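Local coordinates for glucosamine-6-phosphate deaminase (Bacillus subtilis, PDB 2BKX), which belongs to the glucosamine-6-phosphate isomerase/6-phosphogluconolactonase family of Rossmann-like alpha/beta enzymes and holds fructose -6-phosphate in its pocket in this crystal, at residues N78-Y83 against Q163-Y168; I61-L66 against R87-I92. All blocks are in the same frame, centred on the assembly; numbering follows the deposited sequence.

Both interactions use helix 80-89 of the Rossmann-like domain, at its two ends, with centres about 17 Å apart. Interaction 1 brings the N-terminal end of that helix toward the end of helix 159-165. It is partly buried, joined by a tyrosine hydroxyl near an asparagine amide and an asparagine side chain at a backbone carbonyl, and carries Arg167, which hydrogen-bonds to the phosphate of fructose -6-phosphate. Interaction 2 is buried: the C-terminal end of the helix lies against strand 62-69, with the Phe89 ring against Thr63 and, more loosely, Asn65, and isoleucines approaching farther along. The first contact is thus polar and beside the pocket, the second mainly helix-on-sheet packing, though Leu66 touches the ligand.

Interaction 1: residues N78-Y83 against Q163-Y168; sequences NSYHFY and QANARY. With F6R (fructose -6-phosphate), chain C.
Tyr80 and Asn165 meet between the start of helix 80-89 and the end of helix 159-165, beside the fructose -6-phosphate pocket in this Rossmann-like domain. Their side chains run at about a right angle, with ring and amide planes 70° apart, and Tyr80 OH comes within 3.7 Å of Asn165 ND2. The amide nitrogen is held elsewhere, by Tyr69 OH; since the ring of Tyr69 also meets that of Tyr80, Tyr69 links the two sides. A second touch lies nearer the surface, where the side chain of Asn78 reaches the backbone of Tyr168 and its CG sits 3.8 Å from Tyr168 O. Just after Asn78, Ser79 is the N-cap of helix 80-89: its OG accepts from Phe82 N at 3.1 Å.

On the facing segment, Arg167 folds back over its neighbour. Its CG lies between the backbone N and the carbonyl carbon (chi1 66°) and stands 3.7 Å above the centre of the Tyr168 ring, while the chain runs extended to NE. At the guanidinium, Tyr168 CE1 lies over one face, displaced toward the rim. The terminal nitrogens divide their partners. NH1 gives a 2.9 Å bond to Ala164 O, approaching from above the carbonyl plane, and this tie to the preceding turn would limit rotation of the group. NH2 makes a weak bond to Tyr168 OH and a stronger one to the phosphate. The phosphorus lies at the guanidinium edge, in its plane, so the positive charge faces the anion; Lys202, Thr39 and His138 are among the other residues that bond to the ligand. From Arg167 NH2 to phosphate oxygen O3P the hydrogen bond measures 2.8 Å, with an N-H...O angle of 134°.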
loop_
_atom_site.group_PDB
_atom_site.type_symbol
_atom_site.label_atom_id
_atom_site.label_comp_id
_atom_site.label_asym_id
_atom_site.label_seq_id
_atom_site.Cartn_x
_atom_site.Cartn_y
_atom_site.Cartn_z
ATOM N N ASN A 78 6.014 -11.578 -10.804
ATOM C CA ASN A 78 5.093 -11.488 -9.666
ATOM C C ASN A 78 5.645 -10.723 -8.484
ATOM O O ASN A 78 4.958 -10.573 -7.477
ATOM C CB ASN A 78 4.624 -12.874 -9.226
ATOM C CG ASN A 78 3.536 -13.373 -10.086
ATOM O OD1 ASN A 78 2.375 -12.895 -9.989
ATOM N ND2 ASN A 78 3.870 -14.270 -10.971
ATOM N N SER A 79 6.865 -10.219 -8.605
ATOM C CA SER A 79 7.412 -9.379 -7.545
ATOM C C SER A 79 6.800 -8.000 -7.552
ATOM O O SER A 79 6.333 -7.515 -8.561
ATOM C CB SER A 79 8.911 -9.262 -7.663
ATOM O OG SER A 79 9.292 -8.462 -8.736
ATOM N N TYR A 80 6.762 -7.400 -6.375
ATOM C CA TYR A 80 6.300 -6.034 -6.278
ATOM C C TYR A 80 7.289 -5.004 -6.830
ATOM O O TYR A 80 6.877 -3.907 -7.235
ATOM C CB TYR A 80 5.840 -5.752 -4.846
ATOM C CG TYR A 80 4.549 -6.515 -4.487
ATOM C CD1 TYR A 80 4.195 -6.744 -3.170
ATOM C CD2 TYR A 80 3.675 -6.960 -5.463
ATOM C CE1 TYR A 80 3.017 -7.404 -2.819
ATOM C CE2 TYR A 80 2.502 -7.623 -5.130
ATOM C CZ TYR A 80 2.173 -7.846 -3.814
ATOM O OH TYR A 80 0.973 -8.465 -3.468
ATOM N N HIS A 81 8.567 -5.358 -6.862
ATOM C CA HIS A 81 9.536 -4.579 -7.621
ATOM C C HIS A 81 9.075 -4.474 -9.072
ATOM O O HIS A 81 9.020 -3.405 -9.637
ATOM C CB HIS A 81 10.951 -5.200 -7.635
ATOM C CG HIS A 81 11.789 -4.924 -6.441
ATOM N ND1 HIS A 81 11.561 -5.510 -5.204
ATOM C CD2 HIS A 81 12.870 -4.118 -6.287
ATOM C CE1 HIS A 81 12.492 -5.095 -4.356
ATOM N NE2 HIS A 81 13.287 -4.243 -4.977
ATOM N N PHE A 82 8.756 -5.600 -9.688
ATOM C CA PHE A 82 8.320 -5.575 -11.090
ATOM C C PHE A 82 7.050 -4.792 -11.257
ATOM O O PHE A 82 6.935 -3.981 -12.171
ATOM C CB PHE A 82 8.136 -7.035 -11.541
ATOM C CG PHE A 82 7.729 -7.197 -12.974
ATOM C CD1 PHE A 82 8.661 -7.535 -13.947
ATOM C CD2 PHE A 82 6.422 -6.989 -13.354
ATOM C CE1 PHE A 82 8.268 -7.714 -15.298
ATOM C CE2 PHE A 82 6.032 -7.153 -14.706
ATOM C CZ PHE A 82 6.972 -7.479 -15.650
ATOM N N TYR A 83 6.081 -5.022 -10.368
ATOM C CA TYR A 83 4.839 -4.256 -10.445
ATOM C C TYR A 83 5.123 -2.751 -10.439
ATOM O O TYR A 83 4.603 -2.003 -11.254
ATOM C CB TYR A 83 3.953 -4.612 -9.266
ATOM C CG TYR A 83 2.650 -3.849 -9.107
ATOM C CD1 TYR A 83 1.406 -4.460 -9.273
ATOM C CD2 TYR A 83 2.663 -2.526 -8.711
ATOM C CE1 TYR A 83 0.235 -3.756 -9.027
ATOM C CE2 TYR A 83 1.518 -1.823 -8.468
ATOM C CZ TYR A 83 0.290 -2.436 -8.616
ATOM O OH TYR A 83 -0.871 -1.745 -8.335
ATOM N N GLN A 163 -5.212 -17.060 -1.243
ATOM C CA GLN A 163 -6.407 -17.311 -2.060
ATOM C C GLN A 163 -6.744 -16.064 -2.889
ATOM O O GLN A 163 -7.004 -16.147 -4.094
ATOM C CB GLN A 163 -7.565 -17.722 -1.121
ATOM C CG GLN A 163 -8.899 -18.072 -1.716
ATOM C CD GLN A 163 -9.971 -18.314 -0.635
ATOM O OE1 GLN A 163 -10.781 -19.253 -0.754
ATOM N NE2 GLN A 163 -9.976 -17.498 0.432
ATOM N N ALA A 164 -6.724 -14.885 -2.256
ATOM C CA ALA A 164 -7.064 -13.652 -2.942
ATOM C C ALA A 164 -6.079 -13.299 -4.061
ATOM O O ALA A 164 -6.451 -12.772 -5.097
ATOM C CB ALA A 164 -7.143 -12.520 -1.970
ATOM N N ASN A 165 -4.804 -13.540 -3.816
ATOM C CA ASN A 165 -3.771 -13.097 -4.723
ATOM C C ASN A 165 -3.448 -14.147 -5.780
ATOM O O ASN A 165 -2.717 -13.851 -6.699
ATOM C CB ASN A 165 -2.505 -12.690 -3.946
ATOM C CG ASN A 165 -2.681 -11.408 -3.156
ATOM O OD1 ASN A 165 -3.800 -10.887 -3.086
ATOM N ND2 ASN A 165 -1.607 -10.926 -2.542
ATOM N N ALA A 166 -4.042 -15.342 -5.669
ATOM C CA ALA A 166 -3.791 -16.414 -6.634
ATOM C C ALA A 166 -4.091 -16.002 -8.073
ATOM O O ALA A 166 -3.457 -16.506 -9.022
ATOM C CB ALA A 166 -4.566 -17.696 -6.254
ATOM N N ARG A 167 -5.054 -15.102 -8.253
ATOM C CA ARG A 167 -5.436 -14.589 -9.573
ATOM C C ARG A 167 -4.284 -14.030 -10.363
ATOM O O ARG A 167 -4.333 -13.970 -11.572
ATOM C CB ARG A 167 -6.546 -13.524 -9.436
ATOM C CG ARG A 167 -6.128 -12.243 -8.723
ATOM C CD ARG A 167 -7.358 -11.422 -8.111
ATOM N NE ARG A 167 -7.103 -9.968 -7.831
ATOM C CZ ARG A 167 -7.001 -9.346 -6.626
ATOM N NH1 ARG A 167 -7.184 -10.005 -5.461
ATOM N NH2 ARG A 167 -6.777 -8.001 -6.558
ATOM N N TYR A 168 -3.222 -13.616 -9.672
ATOM C CA TYR A 168 -2.063 -13.041 -10.368
ATOM C C TYR A 168 -0.961 -14.023 -10.728
ATOM O O TYR A 168 0.001 -13.631 -11.400
ATOM C CB TYR A 168 -1.488 -11.941 -9.479
ATOM C CG TYR A 168 -2.466 -10.786 -9.302
ATOM C CD1 TYR A 168 -2.933 -10.423 -8.057
ATOM C CD2 TYR A 168 -3.012 -10.133 -10.403
ATOM C CE1 TYR A 168 -3.810 -9.390 -7.902
ATOM C CE2 TYR A 168 -3.900 -9.094 -10.266
ATOM C CZ TYR A 168 -4.299 -8.720 -9.007
ATOM O OH TYR A 168 -5.208 -7.701 -8.896
HETATM C C1 F6R C . -0.402 -3.585 -0.995
HETATM C C2 F6R C . -0.651 -4.361 0.284
HETATM C C3 F6R C . -1.882 -5.230 0.573
HETATM C C4 F6R C . -3.064 -4.971 -0.383
HETATM C C5 F6R C . -4.292 -5.811 -0.075
HETATM C C6 F6R C . -5.412 -5.558 -1.079
HETATM O O1 F6R C . 0.981 -3.208 -1.137
HETATM O O2 F6R C . 0.177 -4.235 1.159
HETATM O O3 F6R C . -2.357 -4.918 1.871
HETATM O O4 F6R C . -3.406 -3.592 -0.303
HETATM O O5 F6R C . -3.985 -7.198 -0.014
HETATM O O6 F6R C . -4.984 -6.029 -2.366
HETATM P P F6R C . -5.859 -5.673 -3.652
HETATM O O1P F6R C . -5.709 -4.194 -3.878
HETATM O O2P F6R C . -7.279 -6.025 -3.298
HETATM O O3P F6R C . -5.301 -6.473 -4.784
#

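Interaction 2: residues I61-L66 against R87-I92; sequences ITTVNL and RFFQHI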
loop_
_atom_site.group_PDB
_atom_site.type_symbol
_atom_site.label_atom_id
_atom_site.label_comp_id
_atom_site.label_asym_id
_atom_site.label_seq_id
_atom_site.Cartn_x
_atom_site.Cartn_y
_atom_site.Cartn_z
ATOM N N ILE A 61 11.105 13.254 -5.812
ATOM C CA ILE A 61 10.390 12.377 -4.892
ATOM C C ILE A 61 11.244 11.193 -4.485
ATOM O O ILE A 61 12.164 10.784 -5.199
ATOM C CB ILE A 61 9.009 11.871 -5.422
ATOM C CG1 ILE A 61 9.120 10.770 -6.494
ATOM C CG2 ILE A 61 8.118 13.037 -5.846
ATOM C CD1 ILE A 61 7.810 10.024 -6.738
ATOM N N THR A 62 10.945 10.702 -3.298
ATOM C CA THR A 62 11.428 9.411 -2.812
ATOM C C THR A 62 10.219 8.551 -2.543
ATOM O O THR A 62 9.212 9.069 -2.102
ATOM C CB THR A 62 12.237 9.595 -1.502
ATOM O OG1 THR A 62 13.367 10.444 -1.782
ATOM C CG2 THR A 62 12.686 8.287 -0.929
ATOM N N THR A 63 10.326 7.239 -2.786
ATOM C CA THR A 63 9.222 6.340 -2.424
ATOM C C THR A 63 9.685 5.146 -1.626
ATOM O O THR A 63 10.823 4.660 -1.803
ATOM C CB THR A 63 8.452 5.870 -3.677
ATOM O OG1 THR A 63 9.244 4.996 -4.480
ATOM C CG2 THR A 63 8.035 7.045 -4.536
ATOM N N VAL A 64 8.775 4.665 -0.763
ATOM C CA VAL A 64 8.977 3.422 -0.019
ATOM C C VAL A 64 7.705 2.590 -0.204
ATOM O O VAL A 64 6.581 3.101 -0.084
ATOM C CB VAL A 64 9.293 3.629 1.479
ATOM C CG1 VAL A 64 10.640 4.292 1.609
ATOM C CG2 VAL A 64 8.268 4.470 2.176
ATOM N N ASN A 65 7.884 1.310 -0.525
ATOM C CA ASN A 65 6.754 0.426 -0.695
ATOM C C ASN A 65 6.473 -0.369 0.578
ATOM O O ASN A 65 7.375 -0.657 1.373
ATOM C CB ASN A 65 6.960 -0.526 -1.880
ATOM C CG ASN A 65 6.248 -0.061 -3.112
ATOM O OD1 ASN A 65 5.176 -0.638 -3.499
ATOM N ND2 ASN A 65 6.743 0.979 -3.702
ATOM N N LEU A 66 5.217 -0.752 0.740
ATOM C CA LEU A 66 4.784 -1.520 1.896
ATOM C C LEU A 66 5.441 -2.864 2.024
ATOM O O LEU A 66 5.758 -3.312 3.126
ATOM C CB LEU A 66 3.265 -1.738 1.850
ATOM C CG LEU A 66 2.382 -0.547 2.140
ATOM C CD1 LEU A 66 0.936 -0.810 1.731
ATOM C CD2 LEU A 66 2.417 -0.203 3.612
ATOM N N ARG A 87 4.092 -0.441 -13.556
ATOM C CA ARG A 87 2.899 0.397 -13.455
ATOM C C ARG A 87 3.243 1.886 -13.279
ATOM O O ARG A 87 2.402 2.747 -13.477
ATOM C CB ARG A 87 2.072 0.020 -12.234
ATOM C CG ARG A 87 1.056 -1.096 -12.385
ATOM C CD ARG A 87 1.617 -2.417 -12.718
ATOM N NE ARG A 87 0.615 -3.474 -12.516
ATOM C CZ ARG A 87 0.871 -4.784 -12.565
ATOM N NH1 ARG A 87 -0.104 -5.657 -12.344
ATOM N NH2 ARG A 87 2.101 -5.242 -12.811
ATOM N N PHE A 88 4.442 2.188 -12.788
ATOM C CA PHE A 88 4.728 3.528 -12.304
ATOM C C PHE A 88 6.099 4.052 -12.666
ATOM O O PHE A 88 6.194 5.023 -13.430
ATOM C CB PHE A 88 4.467 3.608 -10.805
ATOM C CG PHE A 88 4.386 5.013 -10.246
ATOM C CD1 PHE A 88 3.700 6.026 -10.898
ATOM C CD2 PHE A 88 4.986 5.300 -9.060
ATOM C CE1 PHE A 88 3.603 7.289 -10.328
ATOM C CE2 PHE A 88 4.895 6.558 -8.467
ATOM C CZ PHE A 88 4.190 7.561 -9.129
ATOM N N PHE A 89 7.159 3.423 -12.162
ATOM C CA PHE A 89 8.461 4.060 -12.269
ATOM C C PHE A 89 8.894 4.238 -13.702
ATOM O O PHE A 89 9.510 5.270 -14.033
ATOM C CB PHE A 89 9.543 3.276 -11.545
ATOM C CG PHE A 89 9.257 2.979 -10.083
ATOM C CD1 PHE A 89 8.408 3.773 -9.299
ATOM C CD2 PHE A 89 9.907 1.909 -9.464
ATOM C CE1 PHE A 89 8.200 3.468 -7.946
ATOM C CE2 PHE A 89 9.691 1.615 -8.113
ATOM C CZ PHE A 89 8.836 2.392 -7.382
ATOM N N GLN A 90 8.567 3.296 -14.574
ATOM C CA GLN A 90 9.042 3.421 -15.981
ATOM C C GLN A 90 8.433 4.598 -16.745
ATOM O O GLN A 90 8.901 4.941 -17.823
ATOM C CB GLN A 90 8.802 2.137 -16.769
ATOM C CG GLN A 90 7.343 1.856 -17.178
ATOM C CD GLN A 90 7.176 0.695 -18.161
ATOM O OE1 GLN A 90 6.226 -0.134 -18.049
ATOM N NE2 GLN A 90 8.064 0.640 -19.141
ATOM N N HIS A 91 7.374 5.181 -16.199
ATOM C CA HIS A 91 6.551 6.156 -16.875
ATOM C C HIS A 91 6.722 7.565 -16.333
ATOM O O HIS A 91 6.082 8.483 -16.847
ATOM C CB HIS A 91 5.063 5.744 -16.737
ATOM C CG HIS A 91 4.731 4.453 -17.388
ATOM N ND1 HIS A 91 4.897 4.234 -18.736
ATOM C CD2 HIS A 91 4.207 3.307 -16.879
ATOM C CE1 HIS A 91 4.526 2.996 -19.025
ATOM N NE2 HIS A 91 4.100 2.413 -17.917
ATOM N N ILE A 92 7.574 7.764 -15.337
ATOM C CA ILE A 92 7.735 9.052 -14.684
ATOM C C ILE A 92 9.195 9.518 -14.693
ATOM O O ILE A 92 10.099 8.742 -14.997
ATOM C CB ILE A 92 7.194 9.018 -13.214
ATOM C CG1 ILE A 92 7.969 8.022 -12.354
ATOM C CG2 ILE A 92 5.702 8.675 -13.216
ATOM C CD1 ILE A 92 7.555 8.038 -10.890
#
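Within the beta-alpha-beta unit formed by strand 62-69, helix 80-89 and strand 99-100, Phe89 near the helix end lies against Thr63 on the first strand. The two side chains slide past each other in opposite directions, and the far end of the ring does the touching: Phe89 CZ and CE1 each stand 3.9 Å from Thr63 OG1. With CG beside its backbone N (chi1 -55°), the phenyl group reaches the strand although its CB does not aim directly there. The hydroxyl of Thr63 has its polar partner outside the pair, in a hydrogen bond with His99 ND1, and the His99 ring stacks on Phe89. One histidine therefore holds the threonine oxygen and packs on the aromatic ring beside it.

Strand alternation decides which residues take part. Thr63 and Asn65 point toward the helix, whereas Val64 points away, onto Leu123 and Thr126. In this Rossmann-like sheet the strand has parallel neighbours on both sides at these residues, 31-34 and 99-100: Thr63 shares backbone hydrogen bonds with Arg98 and Phe100, while Thr62 and Val64 bond toward strand 31-34. Further along, Asn65 ND2 lies 4.5 Å from Phe89 CZ in a loose contact. The Asn65 side chain is about 5 Å from fructose -6-phosphate at the nearest atoms, and the following Leu66 touches that ligand.

Toward the other end the approach is apolar and looser. Ile61 CD1 is 4.6 Å from Ile92 CD1 and 4.8 Å from Phe88 CE2. Ile92 comes back there through a type I turn running from Phe89 to Ile92, next to which His91 N bonds to Phe88 O at 3.0 Å. The turn lays Ile92 CD1 3.8 Å above one face of the Phe88 ring, offset toward its rim.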